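Local coordinates for octaprenyl-diphosphate synthase (Roseobacter denitrificans, PDB 4JXN), which probably condenses farnesyl diphosphate with five isopentenyl diphosphates, using magnesium, to make the all-trans-octaprenyl diphosphate that becomes the side chain of isoprenoid quinones, at residues D222-F226 against T247-I251; L213-F217 against Q302-A306; L57-T62 against L184-T189; F241-L246 against T268-Q274. All coordinates share one frame; numbering follows the deposited sequence.

Interaction 1 (D222-F226 against T247-I251); sequences DLLDF and TMPLI
Phe-226 holds CG anti to its carbonyl carbon (chi1 -59°), and the CE2–CZ side of its ring is thereby directed at the first turn of the helix beginning at Met-248. Leu-250 has the same kind of first torsion (chi1 -62°), which turns its branch point back to the ring. The result is an apolar seat: Phe-226 CE2 lies 4.0 Å from Pro-249 CG, and Phe-226 CZ 4.1 Å from Leu-250 CG, both approaching at a slant to the ring. The methyl CG2 of Thr-247 is modelled near the ring's edge, but its exact position is doubtful. Leu-223 adds a looser touch, its CD1 lying 4.4 Å from Pro-249 CG.

Asp-222 slides past Thr-247 antiparallel to it, but the modelled approach to that methyl is too short to be reliable. Asp-222 OD2 stays 3.7 Å from Met-248 N, while OD1 is bonded to Gln-218 NE2 one turn earlier. Thr-247 occupies the N-cap position without a capping bond; its OG1 bonds weakly to Lys-245 O. Pro-249, in the opening turn, needs no N-H there and presents its ring to Phe-226.

Residues 222-225 are the last four of the second Asp-Asp-x-x-Asp sequence of the family, which in relatives helps bind magnesium and diphosphate. Asp-225, which makes no contact with 247-251, bonds through OD2 to Asp-240 N at helix 239-242. Helix 291-309 packs on Leu-223, Met-248 and Pro-249, and helix 170-196 on Met-248 and Ile-251, leaving this junction between helices 200-224 and 248-254 buried among them.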
loop_
_atom_site.group_PDB
_atom_site.type_symbol
_atom_site.label_atom_id
_atom_site.label_comp_id
_atom_site.label_asym_id
_atom_site.label_seq_id
_atom_site.Cartn_x
_atom_site.Cartn_y
_atom_site.Cartn_z
ATOM N N ASP A 222 6.655 -4.839 24.946
ATOM C CA ASP A 222 5.761 -5.784 25.617
ATOM C C ASP A 222 5.938 -5.756 27.134
ATOM O O ASP A 222 4.966 -5.710 27.898
ATOM C CB ASP A 222 6.044 -7.191 25.099
ATOM C CG ASP A 222 5.535 -7.417 23.684
ATOM O OD1 ASP A 222 5.015 -6.467 23.059
ATOM O OD2 ASP A 222 5.658 -8.560 23.197
ATOM N N LEU A 223 7.199 -5.777 27.546
ATOM C CA LEU A 223 7.604 -5.753 28.951
ATOM C C LEU A 223 7.174 -4.486 29.690
ATOM O O LEU A 223 6.641 -4.560 30.795
ATOM C CB LEU A 223 9.130 -5.861 29.019
ATOM C CG LEU A 223 9.794 -6.955 29.847
ATOM C CD1 LEU A 223 8.906 -8.174 30.029
ATOM C CD2 LEU A 223 11.126 -7.334 29.203
ATOM N N LEU A 224 7.420 -3.330 29.075
ATOM C CA LEU A 224 7.145 -2.028 29.692
ATOM C C LEU A 224 5.653 -1.677 29.747
ATOM O O LEU A 224 5.259 -0.744 30.447
ATOM C CB LEU A 224 7.916 -0.922 28.962
ATOM C CG LEU A 224 9.434 -1.123 28.902
ATOM C CD1 LEU A 224 10.129 0.080 28.287
ATOM C CD2 LEU A 224 9.984 -1.409 30.286
ATOM N N ASP A 225 4.826 -2.429 29.024
ATOM C CA ASP A 225 3.375 -2.297 29.140
ATOM C C ASP A 225 2.849 -2.845 30.479
ATOM O O ASP A 225 1.648 -2.786 30.739
ATOM C CB ASP A 225 2.680 -3.006 27.973
ATOM C CG ASP A 225 1.295 -2.459 27.708
ATOM O OD1 ASP A 225 1.196 -1.278 27.316
ATOM O OD2 ASP A 225 0.311 -3.206 27.896
ATOM N N PHE A 226 3.753 -3.390 31.302
ATOM C CA PHE A 226 3.453 -3.855 32.661
ATOM C C PHE A 226 4.389 -3.196 33.688
ATOM O O PHE A 226 3.929 -2.573 34.648
ATOM C CB PHE A 226 3.571 -5.384 32.727
ATOM C CG PHE A 226 2.643 -6.112 31.768
ATOM C CD1 PHE A 226 1.317 -6.368 32.115
ATOM C CD2 PHE A 226 3.087 -6.517 30.513
ATOM C CE1 PHE A 226 0.460 -7.021 31.237
ATOM C CE2 PHE A 226 2.235 -7.173 29.632
ATOM C CZ PHE A 226 0.920 -7.428 29.995
ATOM N N THR A 247 0.593 -10.423 24.188
ATOM C CA THR A 247 1.984 -10.120 24.492
ATOM C C THR A 247 2.697 -11.385 25.015
ATOM O O THR A 247 2.049 -12.352 25.428
ATOM C CB THR A 247 1.998 -9.016 25.572
ATOM O OG1 THR A 247 0.931 -8.096 25.324
ATOM C CG2 THR A 247 3.248 -8.254 25.570
ATOM N N MET A 248 4.028 -11.393 24.991
ATOM C CA MET A 248 4.776 -12.565 25.454
ATOM C C MET A 248 4.541 -12.886 26.934
ATOM O O MET A 248 4.363 -14.053 27.287
ATOM C CB MET A 248 6.275 -12.404 25.199
ATOM C CG MET A 248 7.089 -13.642 25.563
ATOM S SD MET A 248 8.814 -13.570 25.038
ATOM C CE MET A 248 8.652 -14.003 23.303
ATOM N N PRO A 249 4.582 -11.869 27.811
ATOM C CA PRO A 249 4.266 -12.134 29.227
ATOM C C PRO A 249 2.920 -12.838 29.434
ATOM O O PRO A 249 2.796 -13.708 30.311
ATOM C CB PRO A 249 4.210 -10.736 29.840
ATOM C CG PRO A 249 5.026 -9.882 28.932
ATOM C CD PRO A 249 4.753 -10.430 27.568
ATOM N N LEU A 250 1.929 -12.486 28.613
ATOM C CA LEU A 250 0.609 -13.123 28.682
ATOM C C LEU A 250 0.640 -14.547 28.172
ATOM O O LEU A 250 -0.021 -15.424 28.724
ATOM C CB LEU A 250 -0.439 -12.303 27.926
ATOM C CG LEU A 250 -0.663 -10.898 28.502
ATOM C CD1 LEU A 250 -1.441 -10.031 27.524
ATOM C CD2 LEU A 250 -1.379 -10.962 29.843
ATOM N N ILE A 251 1.424 -14.789 27.130
ATOM C CA ILE A 251 1.530 -16.133 26.579
ATOM C C ILE A 251 2.157 -17.081 27.583
ATOM O O ILE A 251 1.728 -18.238 27.749
ATOM C CB ILE A 251 2.386 -16.147 25.288
ATOM C CG1 ILE A 251 1.647 -15.438 24.156
ATOM C CG2 ILE A 251 2.714 -17.577 24.861
ATOM C CD1 ILE A 251 2.539 -15.038 23.003
#

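Interaction 2 (L213-F217 against Q302-A306); sequences LGIAF and QAARA
Gln-302 and Ile-215 bury the most surface here, and they cross at a slant. The glutamine chain bends at its second torsion (chi2 -84°), laying the amide along the isoleucine: Gln-302 CD is 3.8 Å from Ile-215 CG2, and Gln-302 OE1 is 3.8 Å from Ile-215 CD1. That same OE1 is gripped side-on by two nitrogens of Arg-305, one helical turn on. Arg-305 NH1 reaches it at 2.9 Å, in the carbonyl plane and on a lone pair, whereas Arg-305 NE, at 3.0 Å, comes from well above that plane. OE1 itself lies almost in the guanidinium plane, so both N-H groups address it edge-on. Ile-215 CD1 meets the guanidinium at the edge too, near NH1. Replacing Gln-302 by alanine is likely to cost Arg-305 NE and NH1 their common acceptor, with NH1 still paired to Asp-211, and to open a gap beside Ile-215. Salt bridges to Asp-211 and Glu-208 hold the guanidinium from helix 200-224.

Leu-213, third in buried surface, makes its contact near the backbone: its N is 4.1 Å from Ala-306 CB. Further along, Ala-216 CB fits against Gln-302 CB (4.1 Å) and the Ala-303 backbone. With alanines at these positions the axes approach to 8.2 Å at 155°, a close antiparallel helix pair within the all-helical fold of isoprenoid synthases.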
loop_
_atom_site.group_PDB
_atom_site.type_symbol
_atom_site.label_atom_id
_atom_site.label_comp_id
_atom_site.label_asym_id
_atom_site.label_seq_id
_atom_site.Cartn_x
_atom_site.Cartn_y
_atom_site.Cartn_z
ATOM N N LEU A 213 17.590 -7.525 16.761
ATOM C CA LEU A 213 17.372 -6.215 17.379
ATOM C C LEU A 213 15.900 -5.821 17.368
ATOM O O LEU A 213 15.433 -5.172 18.299
ATOM C CB LEU A 213 18.177 -5.117 16.673
ATOM C CG LEU A 213 18.184 -3.712 17.305
ATOM C CD1 LEU A 213 19.005 -3.694 18.591
ATOM C CD2 LEU A 213 18.694 -2.660 16.327
ATOM N N GLY A 214 15.191 -6.178 16.303
ATOM C CA GLY A 214 13.777 -5.837 16.174
ATOM C C GLY A 214 12.928 -6.640 17.139
ATOM O O GLY A 214 11.981 -6.116 17.749
ATOM N N ILE A 215 13.280 -7.921 17.276
ATOM C CA ILE A 215 12.613 -8.811 18.216
ATOM C C ILE A 215 12.820 -8.300 19.639
ATOM O O ILE A 215 11.859 -8.199 20.406
ATOM C CB ILE A 215 13.082 -10.283 18.067
ATOM C CG1 ILE A 215 12.709 -10.832 16.683
ATOM C CG2 ILE A 215 12.411 -11.165 19.113
ATOM C CD1 ILE A 215 13.427 -12.116 16.302
ATOM N N ALA A 216 14.064 -7.956 19.982
ATOM C CA ALA A 216 14.358 -7.410 21.315
ATOM C C ALA A 216 13.572 -6.141 21.525
ATOM O O ALA A 216 12.901 -6.000 22.540
ATOM C CB ALA A 216 15.840 -7.145 21.504
ATOM N N PHE A 217 13.658 -5.228 20.556
ATOM C CA PHE A 217 12.936 -3.952 20.609
ATOM C C PHE A 217 11.451 -4.105 21.009
ATOM O O PHE A 217 10.947 -3.354 21.844
ATOM C CB PHE A 217 13.031 -3.274 19.245
ATOM C CG PHE A 217 12.468 -1.886 19.205
ATOM C CD1 PHE A 217 13.267 -0.789 19.497
ATOM C CD2 PHE A 217 11.135 -1.673 18.852
ATOM C CE1 PHE A 217 12.746 0.496 19.442
ATOM C CE2 PHE A 217 10.607 -0.391 18.801
ATOM C CZ PHE A 217 11.414 0.697 19.094
ATOM N N GLN A 302 18.052 -12.105 22.803
ATOM C CA GLN A 302 18.009 -11.613 21.436
ATOM C C GLN A 302 18.949 -10.433 21.221
ATOM O O GLN A 302 19.604 -10.336 20.191
ATOM C CB GLN A 302 16.600 -11.201 21.098
ATOM C CG GLN A 302 15.650 -12.377 21.050
ATOM C CD GLN A 302 15.668 -13.075 19.707
ATOM O OE1 GLN A 302 16.266 -12.593 18.742
ATOM N NE2 GLN A 302 14.990 -14.204 19.633
ATOM N N ALA A 303 19.006 -9.532 22.188
ATOM C CA ALA A 303 19.956 -8.420 22.128
ATOM C C ALA A 303 21.419 -8.890 22.102
ATOM O O ALA A 303 22.262 -8.287 21.439
ATOM C CB ALA A 303 19.728 -7.476 23.287
ATOM N N ALA A 304 21.732 -9.960 22.821
ATOM C CA ALA A 304 23.093 -10.513 22.763
ATOM C C ALA A 304 23.328 -11.168 21.407
ATOM O O ALA A 304 24.429 -11.104 20.860
ATOM C CB ALA A 304 23.320 -11.505 23.886
ATOM N N ARG A 305 22.275 -11.784 20.874
ATOM C CA ARG A 305 22.303 -12.390 19.548
ATOM C C ARG A 305 22.591 -11.356 18.475
ATOM O O ARG A 305 23.366 -11.615 17.558
ATOM C CB ARG A 305 20.986 -13.099 19.245
ATOM C CG ARG A 305 21.005 -13.924 17.969
ATOM C CD ARG A 305 19.784 -14.804 17.822
ATOM N NE ARG A 305 18.573 -14.072 17.448
ATOM C CZ ARG A 305 18.181 -13.809 16.200
ATOM N NH1 ARG A 305 17.052 -13.143 16.003
ATOM N NH2 ARG A 305 18.897 -14.191 15.144
ATOM N N ALA A 306 21.975 -10.185 18.597
ATOM C CA ALA A 306 22.236 -9.092 17.669
ATOM C C ALA A 306 23.725 -8.784 17.652
ATOM O O ALA A 306 24.359 -8.786 16.596
ATOM C CB ALA A 306 21.451 -7.851 18.054
#

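Interaction 3 (L57-T62 against L184-T189); sequences LRPMLT and LFSAAT
Phe-185 runs into the groove between Leu-57, Arg-58 and Leu-61, and each step of its side chain finds a different partner. At the root, Phe-185 CB lies 4.2 Å from Leu-61 CD1; that methyl then follows the ring outward, reaching 3.7 Å at Phe-185 CD2. Next along that side, Phe-185 CE2 is only 3.4 Å from Leu-57 CD1, a tight fit that continues to CZ. The other side belongs to Arg-58, whose NE stands 3.7 Å from Phe-185 CE1. Ring and guanidinium planes are 80° apart: the ring turns its rim to one guanidinium face, with NH2 close to the ring plane, so this is not a flat stack.

Helices 57-68 and 170-196 run roughly parallel here (32°, axes 7.9 Å apart) in the all-helical fold of the FPP/GGPP synthase family. The 57-62 segment includes the end of the Gly-Gly-Lys-Arg-x-Arg-Pro sequence, which in relatives belongs to the isopentenyl diphosphate site.

Beyond the ring the helices come closer, over Ala-188, whose CA is 4.8 Å from Thr-62 CA. Thr-62 carries its hydroxyl anti to its carbonyl carbon (chi1 -62°) and donates from OG1 to Ala-188 O at 2.7 Å, side-on to the carbonyl and tilted from its plane. Thr-189 CG2 lies beside Leu-61, pointing the same way, while its OG1 bonds to Leu-206 O of helix 200-224.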
loop_
_atom_site.group_PDB
_atom_site.type_symbol
_atom_site.label_atom_id
_atom_site.label_comp_id
_atom_site.label_asym_id
_atom_site.label_seq_id
_atom_site.Cartn_x
_atom_site.Cartn_y
_atom_site.Cartn_z
ATOM N N LEU A 57 15.159 5.365 14.616
ATOM C CA LEU A 57 16.169 4.296 14.520
ATOM C C LEU A 57 16.061 3.441 13.255
ATOM O O LEU A 57 17.074 2.939 12.770
ATOM C CB LEU A 57 16.228 3.437 15.802
ATOM C CG LEU A 57 15.398 2.164 15.981
ATOM C CD1 LEU A 57 15.910 1.018 15.117
ATOM C CD2 LEU A 57 15.406 1.759 17.450
ATOM N N ARG A 58 14.860 3.283 12.705
ATOM C CA ARG A 58 14.713 2.472 11.496
ATOM C C ARG A 58 15.536 3.019 10.314
ATOM O O ARG A 58 16.339 2.288 9.742
ATOM C CB ARG A 58 13.242 2.302 11.117
ATOM C CG ARG A 58 12.544 1.225 11.926
ATOM C CD ARG A 58 11.026 1.347 11.856
ATOM N NE ARG A 58 10.390 0.766 13.037
ATOM C CZ ARG A 58 10.370 1.334 14.244
ATOM N NH1 ARG A 58 10.952 2.516 14.453
ATOM N NH2 ARG A 58 9.771 0.719 15.255
ATOM N N PRO A 59 15.333 4.301 9.945
ATOM C CA PRO A 59 16.136 4.859 8.861
ATOM C C PRO A 59 17.611 4.948 9.219
ATOM O O PRO A 59 18.462 4.839 8.321
ATOM C CB PRO A 59 15.525 6.256 8.638
ATOM C CG PRO A 59 14.801 6.557 9.889
ATOM C CD PRO A 59 14.258 5.225 10.332
ATOM N N MET A 60 17.899 5.145 10.511
ATOM C CA MET A 60 19.282 5.130 11.028
ATOM C C MET A 60 20.005 3.812 10.762
ATOM O O MET A 60 21.212 3.795 10.494
ATOM C CB MET A 60 19.324 5.391 12.544
ATOM C CG MET A 60 19.460 6.857 12.965
ATOM S SD MET A 60 20.092 7.101 14.652
ATOM C CE MET A 60 18.729 6.511 15.655
ATOM N N LEU A 61 19.281 2.707 10.883
ATOM C CA LEU A 61 19.855 1.388 10.613
ATOM C C LEU A 61 20.402 1.268 9.195
ATOM O O LEU A 61 21.467 0.682 8.979
ATOM C CB LEU A 61 18.831 0.289 10.866
ATOM C CG LEU A 61 18.547 0.019 12.347
ATOM C CD1 LEU A 61 17.443 -1.012 12.481
ATOM C CD2 LEU A 61 19.811 -0.417 13.093
ATOM N N THR A 62 19.676 1.845 8.244
ATOM C CA THR A 62 20.026 1.767 6.830
ATOM C C THR A 62 21.285 2.559 6.554
ATOM O O THR A 62 22.206 2.067 5.888
ATOM C CB THR A 62 18.850 2.250 5.938
ATOM O OG1 THR A 62 17.719 1.386 6.151
ATOM C CG2 THR A 62 19.234 2.237 4.447
ATOM N N LEU A 184 11.156 -5.072 9.090
ATOM C CA LEU A 184 11.643 -3.760 8.621
ATOM C C LEU A 184 13.039 -3.429 9.151
ATOM O O LEU A 184 13.859 -2.871 8.427
ATOM C CB LEU A 184 10.666 -2.637 8.993
ATOM C CG LEU A 184 10.870 -1.292 8.273
ATOM C CD1 LEU A 184 10.885 -1.473 6.761
ATOM C CD2 LEU A 184 9.778 -0.310 8.670
ATOM N N PHE A 185 13.304 -3.761 10.415
ATOM C CA PHE A 185 14.650 -3.613 10.974
ATOM C C PHE A 185 15.645 -4.379 10.103
ATOM O O PHE A 185 16.645 -3.832 9.624
ATOM C CB PHE A 185 14.737 -4.182 12.398
ATOM C CG PHE A 185 14.288 -3.238 13.492
ATOM C CD1 PHE A 185 13.006 -2.700 13.501
ATOM C CD2 PHE A 185 15.129 -2.955 14.563
ATOM C CE1 PHE A 185 12.601 -1.861 14.528
ATOM C CE2 PHE A 185 14.720 -2.126 15.591
ATOM C CZ PHE A 185 13.460 -1.571 15.571
ATOM N N SER A 186 15.344 -5.650 9.882
ATOM C CA SER A 186 16.269 -6.537 9.206
ATOM C C SER A 186 16.413 -6.114 7.747
ATOM O O SER A 186 17.488 -6.228 7.168
ATOM C CB SER A 186 15.801 -7.993 9.325
ATOM O OG SER A 186 14.503 -8.162 8.766
ATOM N N ALA A 187 15.338 -5.596 7.165
ATOM C CA ALA A 187 15.385 -5.104 5.791
ATOM C C ALA A 187 16.163 -3.811 5.724
ATOM O O ALA A 187 16.973 -3.629 4.820
ATOM C CB ALA A 187 13.988 -4.890 5.245
ATOM N N ALA A 188 15.914 -2.915 6.681
ATOM C CA ALA A 188 16.653 -1.639 6.754
ATOM C C ALA A 188 18.179 -1.813 6.768
ATOM O O ALA A 188 18.905 -1.090 6.093
ATOM C CB ALA A 188 16.210 -0.834 7.958
ATOM N N THR A 189 18.646 -2.773 7.552
ATOM C CA THR A 189 20.061 -3.021 7.735
ATOM C C THR A 189 20.599 -3.746 6.531
ATOM O O THR A 189 21.672 -3.415 6.024
ATOM C CB THR A 189 20.318 -3.894 8.982
ATOM O OG1 THR A 189 19.483 -5.059 8.944
ATOM C CG2 THR A 189 20.020 -3.126 10.222
#

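Interaction 4 (F241-L246 against T268-Q274); sequences FRERKL and TIEKGKQ
Arg-244 and the backbone of the 268-274 turn meet guanidinium edge to carbonyl. NE and NH1 both point at Ile-269 O, which lies within 1° of the guanidinium plane; NH1 is 2.8 Å from that oxygen, and NE is modelled at a doubtfully short 2.5 Å. A bend at the third torsion (chi3 62°) sets the group edge-on to the carbonyl. Gly-272 CA lies over one guanidinium face, toward its rim, 3.3 Å from Arg-244 NE. With its positive phi and no side chain, Gly-272 lets the guanidinium come this close. A leucine in place of Arg-244 would probably leave Ile-269 O without both its side-chain donors and Gly-272 CA without the flat group it packs on.

The second pair is a stack. Phe-241 and the Gln-274 amide come from opposite directions with planes 21° apart, Gln-274 OE1 lying over the ring face 3.5 Å from Phe-241 CE2. The amide nitrogen ties both segments: Gln-274 NE2 donates to Thr-268 O at 2.8 Å, in the carbonyl plane on a lone pair, and weakly to Phe-241 O at 3.3 Å. Thr-268 OG1 stands at the edge of the same ring while it bonds to Phe-264 O, one turn back. Ile-269 completes the packing, crossing Phe-241 at about a right angle and touching Leu-246 CD2.

Arg-244 itself closes helix 239-242 with a Schellman motif, and Ile-269 lies in the wider pi-type turn near the end of helix 259-270. Two helix ends are thus joined, with helix 278-288 packing on Phe-241 and Leu-166 against Ile-269.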
loop_
_atom_site.group_PDB
_atom_site.type_symbol
_atom_site.label_atom_id
_atom_site.label_comp_id
_atom_site.label_asym_id
_atom_site.label_seq_id
_atom_site.Cartn_x
_atom_site.Cartn_y
_atom_site.Cartn_z
ATOM N N PHE A 241 -3.332 -5.748 27.783
ATOM C CA PHE A 241 -4.349 -6.519 28.516
ATOM C C PHE A 241 -5.781 -6.098 28.153
ATOM O O PHE A 241 -6.589 -6.944 27.759
ATOM C CB PHE A 241 -4.110 -6.405 30.034
ATOM C CG PHE A 241 -5.164 -7.074 30.877
ATOM C CD1 PHE A 241 -5.500 -8.410 30.670
ATOM C CD2 PHE A 241 -5.809 -6.375 31.894
ATOM C CE1 PHE A 241 -6.469 -9.025 31.449
ATOM C CE2 PHE A 241 -6.779 -6.986 32.674
ATOM C CZ PHE A 241 -7.106 -8.315 32.454
ATOM N N ARG A 242 -6.078 -4.808 28.232
ATOM C CA ARG A 242 -7.382 -4.320 27.817
ATOM C C ARG A 242 -7.612 -4.589 26.337
ATOM O O ARG A 242 -8.700 -5.001 25.952
ATOM C CB ARG A 242 -7.516 -2.839 28.135
ATOM C CG ARG A 242 -6.886 -2.490 29.467
ATOM C CD ARG A 242 -6.768 -0.995 29.693
ATOM N NE ARG A 242 -6.112 -0.664 30.956
ATOM C CZ ARG A 242 -5.156 0.252 31.080
ATOM N NH1 ARG A 242 -4.736 0.926 30.020
ATOM N NH2 ARG A 242 -4.613 0.494 32.264
ATOM N N GLU A 243 -6.575 -4.378 25.526
ATOM C CA GLU A 243 -6.600 -4.651 24.074
ATOM C C GLU A 243 -6.788 -6.121 23.698
ATOM O O GLU A 243 -7.074 -6.423 22.535
ATOM C CB GLU A 243 -5.305 -4.172 23.398
ATOM C CG GLU A 243 -5.266 -2.704 23.006
ATOM C CD GLU A 243 -4.060 -2.381 22.136
ATOM O OE1 GLU A 243 -3.223 -1.550 22.550
ATOM O OE2 GLU A 243 -3.936 -2.976 21.043
ATOM N N ARG A 244 -6.585 -7.032 24.653
ATOM C CA ARG A 244 -6.789 -8.469 24.422
ATOM C C ARG A 244 -5.767 -8.969 23.391
ATOM O O ARG A 244 -6.003 -9.916 22.631
ATOM C CB ARG A 244 -8.240 -8.753 23.996
ATOM C CG ARG A 244 -9.283 -8.110 24.914
ATOM C CD ARG A 244 -10.644 -7.971 24.247
ATOM N NE ARG A 244 -11.179 -9.281 23.891
ATOM C CZ ARG A 244 -12.219 -9.497 23.090
ATOM N NH1 ARG A 244 -12.600 -10.753 22.832
ATOM N NH2 ARG A 244 -12.869 -8.479 22.537
ATOM N N LYS A 245 -4.611 -8.312 23.408
ATOM C CA LYS A 245 -3.525 -8.561 22.480
ATOM C C LYS A 245 -2.521 -9.436 23.213
ATOM O O LYS A 245 -2.084 -9.085 24.316
ATOM C CB LYS A 245 -2.910 -7.220 22.073
ATOM C CG LYS A 245 -1.818 -7.283 21.016
ATOM C CD LYS A 245 -1.752 -5.977 20.231
ATOM C CE LYS A 245 -0.330 -5.603 19.843
ATOM N NZ LYS A 245 0.382 -4.919 20.960
ATOM N N LEU A 246 -2.174 -10.582 22.626
ATOM C CA LEU A 246 -1.327 -11.566 23.310
ATOM C C LEU A 246 0.169 -11.241 23.231
ATOM O O LEU A 246 0.887 -11.696 22.340
ATOM C CB LEU A 246 -1.612 -12.988 22.816
ATOM C CG LEU A 246 -2.933 -13.596 23.305
ATOM C CD1 LEU A 246 -3.007 -15.059 22.899
ATOM C CD2 LEU A 246 -3.114 -13.458 24.814
ATOM N N THR A 268 -11.359 -12.627 29.993
ATOM C CA THR A 268 -10.891 -11.237 29.844
ATOM C C THR A 268 -10.221 -10.955 28.488
ATOM O O THR A 268 -9.927 -9.797 28.158
ATOM C CB THR A 268 -9.882 -10.884 30.958
ATOM O OG1 THR A 268 -8.862 -11.891 31.018
ATOM C CG2 THR A 268 -10.571 -10.801 32.314
ATOM N N ILE A 269 -9.978 -12.023 27.730
ATOM C CA ILE A 269 -9.273 -11.968 26.453
ATOM C C ILE A 269 -10.209 -12.445 25.340
ATOM O O ILE A 269 -10.536 -11.680 24.433
ATOM C CB ILE A 269 -7.994 -12.848 26.480
ATOM C CG1 ILE A 269 -7.068 -12.442 27.639
ATOM C CG2 ILE A 269 -7.253 -12.781 25.151
ATOM C CD1 ILE A 269 -6.577 -11.009 27.591
ATOM N N GLU A 270 -10.652 -13.699 25.415
ATOM C CA GLU A 270 -11.508 -14.260 24.369
ATOM C C GLU A 270 -12.965 -13.786 24.440
ATOM O O GLU A 270 -13.627 -13.685 23.409
ATOM C CB GLU A 270 -11.423 -15.781 24.369
ATOM C CG GLU A 270 -10.050 -16.284 23.960
ATOM C CD GLU A 270 -10.024 -17.776 23.703
ATOM O OE1 GLU A 270 -10.938 -18.477 24.190
ATOM O OE2 GLU A 270 -9.088 -18.244 23.018
ATOM N N LYS A 271 -13.453 -13.484 25.642
ATOM C CA LYS A 271 -14.784 -12.884 25.809
ATOM C C LYS A 271 -14.733 -11.359 25.958
ATOM O O LYS A 271 -15.754 -10.686 25.839
ATOM C CB LYS A 271 -15.497 -13.492 27.019
ATOM C CG LYS A 271 -16.029 -14.894 26.786
ATOM C CD LYS A 271 -17.320 -14.876 25.983
ATOM C CE LYS A 271 -17.990 -16.239 25.990
ATOM N NZ LYS A 271 -17.078 -17.309 25.499
ATOM N N GLY A 272 -13.556 -10.816 26.248
ATOM C CA GLY A 272 -13.392 -9.371 26.397
ATOM C C GLY A 272 -14.003 -8.753 27.644
ATOM O O GLY A 272 -13.867 -7.547 27.859
ATOM N N LYS A 273 -14.659 -9.561 28.475
ATOM C CA LYS A 273 -15.332 -9.046 29.670
ATOM C C LYS A 273 -14.352 -8.798 30.818
ATOM O O LYS A 273 -13.745 -9.738 31.332
ATOM C CB LYS A 273 -16.443 -9.998 30.138
ATOM C CG LYS A 273 -17.853 -9.562 29.754
ATOM C CD LYS A 273 -18.831 -9.764 30.908
ATOM C CE LYS A 273 -18.717 -8.656 31.952
ATOM N NZ LYS A 273 -19.077 -9.109 33.327
ATOM N N GLN A 274 -14.225 -7.532 31.216
ATOM C CA GLN A 274 -13.343 -7.119 32.307
ATOM C C GLN A 274 -14.047 -6.186 33.287
ATOM O O GLN A 274 -14.963 -5.449 32.915
ATOM C CB GLN A 274 -12.093 -6.439 31.748
ATOM C CG GLN A 274 -11.238 -7.380 30.918
ATOM C CD GLN A 274 -10.003 -6.725 30.335
ATOM O OE1 GLN A 274 -9.472 -5.747 30.873
ATOM N NE2 GLN A 274 -9.530 -7.275 29.228
#

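Along the chain, interaction 3 closes before any other contact opens. Interaction 2 then spans from helix 200-224 to helix 291-309 and encloses interactions 1 and 4, whose segments alternate. Interactions 2 and 3 have centres 13 Å apart and touch through Phe-217, which meets Leu-57, Arg-58 and Phe-185. Interactions 1 and 4, also 13 Å apart, join where Leu-250 CD1 packs on Lys-245 O. The centres of interactions 3, 2, 1 and 4 lie about 9, 11, 16 and 23 Å from the chain's centre, so the contacts run from the helical core outward. Helix 200-224 carries both the core packing of interaction 2 and, at its C-terminal end in interaction 1, the second Asp-rich sequence, which in relatives binds magnesium and diphosphate.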